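Local coordinates for protein glutaredoxin 2 (Salmonella enterica subsp. enterica serovar Typhimurium, PDB 3IR4) that probably acts as a glutathione-dependent disulfide oxidoreductase, binding glutathione between a thioredoxin-like N-terminal domain and a helical C-terminal domain, at residues A[105-110]-A[186-191]; A[124-129]-A[134-139]. One frame throughout, in Å; residues are numbered along the deposited sequence.

Contact 1. Residues A[105-110]-A[186-191]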
# COMPACT_ATOMS: atom_id res chain seq x y z
N LEU A 105 -7.98 -7.62 -5.33
CA LEU A 105 -8.78 -6.80 -6.24
C LEU A 105 -10.28 -7.02 -6.09
O LEU A 105 -11.03 -6.04 -6.05
CB LEU A 105 -8.32 -6.98 -7.69
CG LEU A 105 -6.84 -6.63 -8.00
CD1 LEU A 105 -6.56 -6.90 -9.44
CD2 LEU A 105 -6.49 -5.20 -7.62
N PRO A 106 -10.75 -8.28 -5.96
CA PRO A 106 -12.18 -8.44 -5.81
C PRO A 106 -12.71 -7.83 -4.54
O PRO A 106 -13.86 -7.41 -4.49
CB PRO A 106 -12.36 -9.97 -5.82
CG PRO A 106 -11.19 -10.51 -6.51
CD PRO A 106 -10.07 -9.58 -6.11
N ARG A 107 -11.89 -7.83 -3.49
CA ARG A 107 -12.26 -7.26 -2.22
C ARG A 107 -12.21 -5.73 -2.24
O ARG A 107 -13.12 -5.06 -1.73
CB ARG A 107 -11.44 -7.87 -1.08
CG ARG A 107 -11.83 -9.32 -0.83
CD ARG A 107 -10.90 -10.00 0.14
NE ARG A 107 -11.31 -11.37 0.49
CZ ARG A 107 -11.22 -12.41 -0.33
NH1 ARG A 107 -10.66 -12.30 -1.51
NH2 ARG A 107 -11.71 -13.59 0.04
N PHE A 108 -11.19 -5.16 -2.87
CA PHE A 108 -11.16 -3.72 -3.06
C PHE A 108 -12.46 -3.25 -3.74
O PHE A 108 -13.07 -2.27 -3.31
CB PHE A 108 -9.98 -3.28 -3.95
CG PHE A 108 -8.59 -3.48 -3.37
CD1 PHE A 108 -8.32 -3.48 -2.01
CD2 PHE A 108 -7.52 -3.53 -4.23
CE1 PHE A 108 -7.01 -3.60 -1.55
CE2 PHE A 108 -6.20 -3.63 -3.75
CZ PHE A 108 -5.98 -3.67 -2.43
N ALA A 109 -12.86 -3.97 -4.77
CA ALA A 109 -14.02 -3.60 -5.58
C ALA A 109 -15.34 -3.64 -4.82
O ALA A 109 -16.31 -3.04 -5.25
CB ALA A 109 -14.11 -4.50 -6.76
N LYS A 110 -15.37 -4.39 -3.71
CA LYS A 110 -16.53 -4.53 -2.86
C LYS A 110 -16.50 -3.69 -1.61
O LYS A 110 -17.44 -3.73 -0.83
CB LYS A 110 -16.67 -5.99 -2.45
CG LYS A 110 -17.19 -6.89 -3.56
CD LYS A 110 -17.01 -8.38 -3.22
CE LYS A 110 -18.07 -9.30 -3.79
NZ LYS A 110 -18.16 -9.26 -5.26
N THR A 186 -4.99 -7.10 5.33
CA THR A 186 -5.94 -7.03 6.44
C THR A 186 -7.39 -6.92 5.95
O THR A 186 -8.32 -7.08 6.74
CB THR A 186 -5.62 -5.96 7.48
OG1 THR A 186 -5.74 -4.65 6.91
CG2 THR A 186 -4.26 -6.15 8.09
N LEU A 187 -7.60 -6.64 4.66
CA LEU A 187 -8.94 -6.63 4.10
C LEU A 187 -9.46 -8.07 3.88
O LEU A 187 -10.65 -8.27 3.63
CB LEU A 187 -8.95 -5.89 2.76
CG LEU A 187 -10.32 -5.55 2.15
CD1 LEU A 187 -11.06 -4.61 3.05
CD2 LEU A 187 -10.09 -4.93 0.77
N VAL A 188 -8.57 -9.05 3.92
CA VAL A 188 -8.92 -10.43 3.64
C VAL A 188 -9.26 -11.18 4.92
O VAL A 188 -8.37 -11.62 5.65
CB VAL A 188 -7.77 -11.18 2.89
CG1 VAL A 188 -8.22 -12.57 2.50
CG2 VAL A 188 -7.32 -10.37 1.67
N ALA A 189 -10.55 -11.35 5.19
CA ALA A 189 -11.00 -12.16 6.31
C ALA A 189 -10.53 -13.60 6.10
O ALA A 189 -10.64 -14.13 5.00
CB ALA A 189 -12.54 -12.11 6.44
N GLY A 190 -9.99 -14.21 7.13
CA GLY A 190 -9.65 -15.62 7.16
C GLY A 190 -8.18 -15.96 7.28
O GLY A 190 -7.82 -17.10 7.54
N ILE A 191 -7.31 -14.99 7.06
CA ILE A 191 -5.87 -15.22 7.08
C ILE A 191 -5.37 -15.53 8.49
O ILE A 191 -5.79 -14.91 9.48
CB ILE A 191 -5.11 -14.00 6.52
CG1 ILE A 191 -5.37 -13.87 5.01
CG2 ILE A 191 -3.61 -14.14 6.76
CD1 ILE A 191 -4.74 -12.66 4.36
O HOH W 1 -12.59 -13.92 2.86

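Contact 2. Residues A[124-129]-A[134-139]. With GSH (glutathione), chain B.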
# COMPACT_ATOMS: atom_id res chain seq x y z
N TYR A 124 -15.82 1.49 -13.07
CA TYR A 124 -14.59 1.74 -13.82
C TYR A 124 -13.47 0.80 -13.36
O TYR A 124 -12.79 0.17 -14.17
CB TYR A 124 -14.17 3.20 -13.64
CG TYR A 124 -12.87 3.55 -14.29
CD1 TYR A 124 -11.68 3.43 -13.59
CD2 TYR A 124 -12.82 4.09 -15.55
CE1 TYR A 124 -10.47 3.78 -14.14
CE2 TYR A 124 -11.60 4.41 -16.13
CZ TYR A 124 -10.42 4.25 -15.41
OH TYR A 124 -9.17 4.60 -15.90
N PHE A 125 -13.31 0.68 -12.05
CA PHE A 125 -12.30 -0.20 -11.47
C PHE A 125 -12.55 -1.66 -11.81
O PHE A 125 -11.64 -2.37 -12.26
CB PHE A 125 -12.28 0.00 -9.95
CG PHE A 125 -11.26 -0.85 -9.23
CD1 PHE A 125 -9.93 -0.47 -9.18
CD2 PHE A 125 -11.63 -2.04 -8.61
CE1 PHE A 125 -9.01 -1.22 -8.50
CE2 PHE A 125 -10.69 -2.81 -7.93
CZ PHE A 125 -9.38 -2.39 -7.89
N ILE A 126 -13.78 -2.11 -11.61
CA ILE A 126 -14.11 -3.49 -11.86
C ILE A 126 -13.81 -3.87 -13.32
O ILE A 126 -13.21 -4.90 -13.63
CB ILE A 126 -15.61 -3.74 -11.53
CG1 ILE A 126 -15.88 -3.61 -10.02
CG2 ILE A 126 -16.06 -5.11 -12.05
CD1 ILE A 126 -17.34 -3.42 -9.65
N ARG A 127 -14.31 -3.04 -14.22
CA ARG A 127 -14.17 -3.31 -15.64
C ARG A 127 -12.72 -3.40 -16.03
O ARG A 127 -12.31 -4.30 -16.78
CB ARG A 127 -14.90 -2.28 -16.49
CG ARG A 127 -16.38 -2.38 -16.32
CD ARG A 127 -17.14 -1.92 -17.45
NE ARG A 127 -18.50 -2.44 -17.39
CZ ARG A 127 -19.49 -1.94 -18.11
NH1 ARG A 127 -19.25 -0.93 -18.94
NH2 ARG A 127 -20.71 -2.43 -17.99
N LYS A 128 -11.91 -2.46 -15.57
CA LYS A 128 -10.51 -2.42 -15.93
C LYS A 128 -9.75 -3.64 -15.41
O LYS A 128 -8.99 -4.25 -16.14
CB LYS A 128 -9.88 -1.16 -15.35
CG LYS A 128 -8.41 -1.06 -15.60
CD LYS A 128 -7.79 0.06 -14.86
CE LYS A 128 -8.17 1.34 -15.46
NZ LYS A 128 -7.48 2.37 -14.67
N LYS A 129 -9.98 -4.01 -14.16
CA LYS A 129 -9.24 -5.12 -13.60
C LYS A 129 -9.70 -6.44 -14.20
O LYS A 129 -8.88 -7.30 -14.53
CB LYS A 129 -9.36 -5.15 -12.07
CG LYS A 129 -8.78 -3.92 -11.39
CD LYS A 129 -7.30 -3.67 -11.73
CE LYS A 129 -6.74 -2.50 -11.01
NZ LYS A 129 -5.35 -2.23 -11.46
N GLY A 134 -8.67 -11.21 -14.95
CA GLY A 134 -9.67 -12.26 -14.81
C GLY A 134 -10.82 -11.97 -13.91
O GLY A 134 -10.97 -10.89 -13.35
N SER A 135 -11.66 -13.00 -13.78
CA SER A 135 -12.93 -12.89 -13.09
C SER A 135 -12.83 -12.75 -11.59
O SER A 135 -12.29 -13.61 -10.91
CB SER A 135 -13.74 -14.15 -13.44
OG SER A 135 -14.88 -14.31 -12.61
N PHE A 136 -13.45 -11.70 -11.06
CA PHE A 136 -13.52 -11.50 -9.63
C PHE A 136 -14.28 -12.65 -8.98
O PHE A 136 -13.89 -13.12 -7.91
CB PHE A 136 -14.20 -10.18 -9.29
CG PHE A 136 -13.37 -8.95 -9.55
CD1 PHE A 136 -12.01 -8.98 -9.86
CD2 PHE A 136 -13.96 -7.71 -9.32
CE1 PHE A 136 -11.30 -7.81 -10.01
CE2 PHE A 136 -13.23 -6.56 -9.48
CZ PHE A 136 -11.90 -6.61 -9.77
N ASP A 137 -15.38 -13.11 -9.58
CA ASP A 137 -16.11 -14.23 -8.96
C ASP A 137 -15.32 -15.51 -8.93
O ASP A 137 -15.36 -16.24 -7.95
CB ASP A 137 -17.49 -14.42 -9.57
CG ASP A 137 -18.52 -13.55 -8.89
OD1 ASP A 137 -18.64 -13.53 -7.62
OD2 ASP A 137 -19.28 -12.93 -9.63
N ASN A 138 -14.59 -15.81 -10.00
CA ASN A 138 -13.74 -16.96 -10.00
C ASN A 138 -12.72 -16.87 -8.85
O ASN A 138 -12.52 -17.80 -8.08
CB ASN A 138 -13.02 -17.09 -11.36
CG ASN A 138 -12.00 -18.20 -11.38
OD1 ASN A 138 -10.95 -18.11 -10.75
ND2 ASN A 138 -12.29 -19.24 -12.14
N HIS A 139 -12.08 -15.72 -8.75
CA HIS A 139 -11.07 -15.55 -7.71
C HIS A 139 -11.67 -15.66 -6.32
O HIS A 139 -11.07 -16.29 -5.44
CB HIS A 139 -10.38 -14.21 -7.90
CG HIS A 139 -9.66 -14.11 -9.19
ND1 HIS A 139 -9.21 -12.91 -9.70
CD2 HIS A 139 -9.40 -15.04 -10.14
CE1 HIS A 139 -8.65 -13.13 -10.88
NE2 HIS A 139 -8.78 -14.41 -11.19
N1 GSH B . 5.44 3.44 -10.61
CA1 GSH B . 4.31 4.07 -9.92
C1 GSH B . 4.72 4.46 -8.52
O11 GSH B . 5.65 3.79 -7.99
O12 GSH B . 4.11 5.39 -7.96
CB1 GSH B . 3.14 3.09 -9.91
CG1 GSH B . 1.85 3.78 -9.46
CD1 GSH B . 0.59 3.00 -9.78
OE1 GSH B . 0.68 1.78 -10.33
N2 GSH B . -0.57 3.52 -9.45
CA2 GSH B . -1.86 2.98 -9.87
C2 GSH B . -2.49 3.89 -10.87
O2 GSH B . -2.34 5.20 -10.74
CB2 GSH B . -2.80 2.79 -8.65
SG2 GSH B . -2.26 1.55 -7.42
N3 GSH B . -3.23 3.37 -11.82
CA3 GSH B . -3.64 4.13 -12.97
C3 GSH B . -5.11 4.21 -12.99
O31 GSH B . -5.76 3.89 -11.94
O32 GSH B . -5.67 4.60 -14.05

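Contact 1. Residues A[105-110]-A[186-191]
The branch end of L187 settles against helix 101-108, where its CD2 touches two consecutive side chains. It lies 3.7 Å from R107 CB, and it also meets the F108 ring obliquely, with CD2 3.6 Å from F108 CD1. L187 CG stands opposite the backbone N (chi1 -169°), and chi2 of 63° then sends CD2 to the helix. All of this is buried, hydrocarbon on hydrocarbon. Beside it R107 runs extended from CG to NE, crossing V188 at about a right angle. V188 CG1 covers one face of the guanidinium, 3.8 Å above its plane and toward the rim. The group's polar edge is held by several acceptors: NE bonds to the C-terminal I218 O, NH1 to L103 O and NH2 to S143 OG, so its rotation is well fixed. Past V188 the contact loosens. There a water lying in the guanidinium plane takes a bond from R107 NH2 (3.0 Å) and gives one to A189 O (2.9 Å), joining the segments where direct packing has ended. A189 and G190 are exposed, and the chain reverses through a type II beta turn from V188 to I191, with G190 at positive phi in its third position. Backbone bonds of L187 and A189 with I218 tie segment 186-191 to the C-terminus, within the all-helical C-terminal domain of the glutathione S-transferase fold.

Contact 2. Residues A[124-129]-A[134-139]
K128 NZ meets both a protein hydroxyl and the ligand: it donates to Y124 OH, one helical turn earlier, at 3.1 Å, and comes within 2.9 Å of O32 of the glycine carboxylate of glutathione. A bend at chi3 (-72°) turns the otherwise extended lysine chain back toward the tyrosine and the ligand; the ammonium would be expected to offset the carboxylate's charge. K49, V51, E64 and S65 hold glutathione at other points. Another part of the helix packs against F136, whose ring end rests on I126 and K129. F136 CZ lies 3.7 Å from K129 CB, while I126 CG1 reaches F136 CE2 at 4.0 Å, the isoleucine and the ring crossing at a slant. F125 closes the group more loosely, its CE2 4.4 Å from F136 CZ. This is a short connection between two helices in the GST-type C-terminal domain: helix 119-133 gives way to G134, which has positive phi, and helix 136-141 starts almost at once. S135 is the N-cap of the new helix, its OG accepting from N138 N at 3.0 Å along a nearly straight bond (170°), and F136 N is bonded to E130 OE2 of the preceding helix. H139 lies with one ring face beneath S135 O, which stands 3.1 Å above the plane over the ring centre. K129, bent at chi2 (-57°), lays its CG over the rim of one F125 face and leads its amine away from F136. F125 also meets H11 edge-to-face.

How the contacts relate
The centres of contacts 1 and 2 lie about 13 Å apart, on the same side of the chain's centre, and all four segments belong to the C-terminal helical domain. Along the chain 105-110 comes first, then both segments of contact 2, and 186-191 last, so contact 1 closes a long excursion that includes the consecutive helices 119-133 and 136-141. The two meet directly through segment 105-110: A109 CB is 3.5 Å from F136 CE2, and P106 and L105 also pack against contact 2. This segment therefore links the glutathione-binding helix 119-133 on one flank with the C-terminal loops on another.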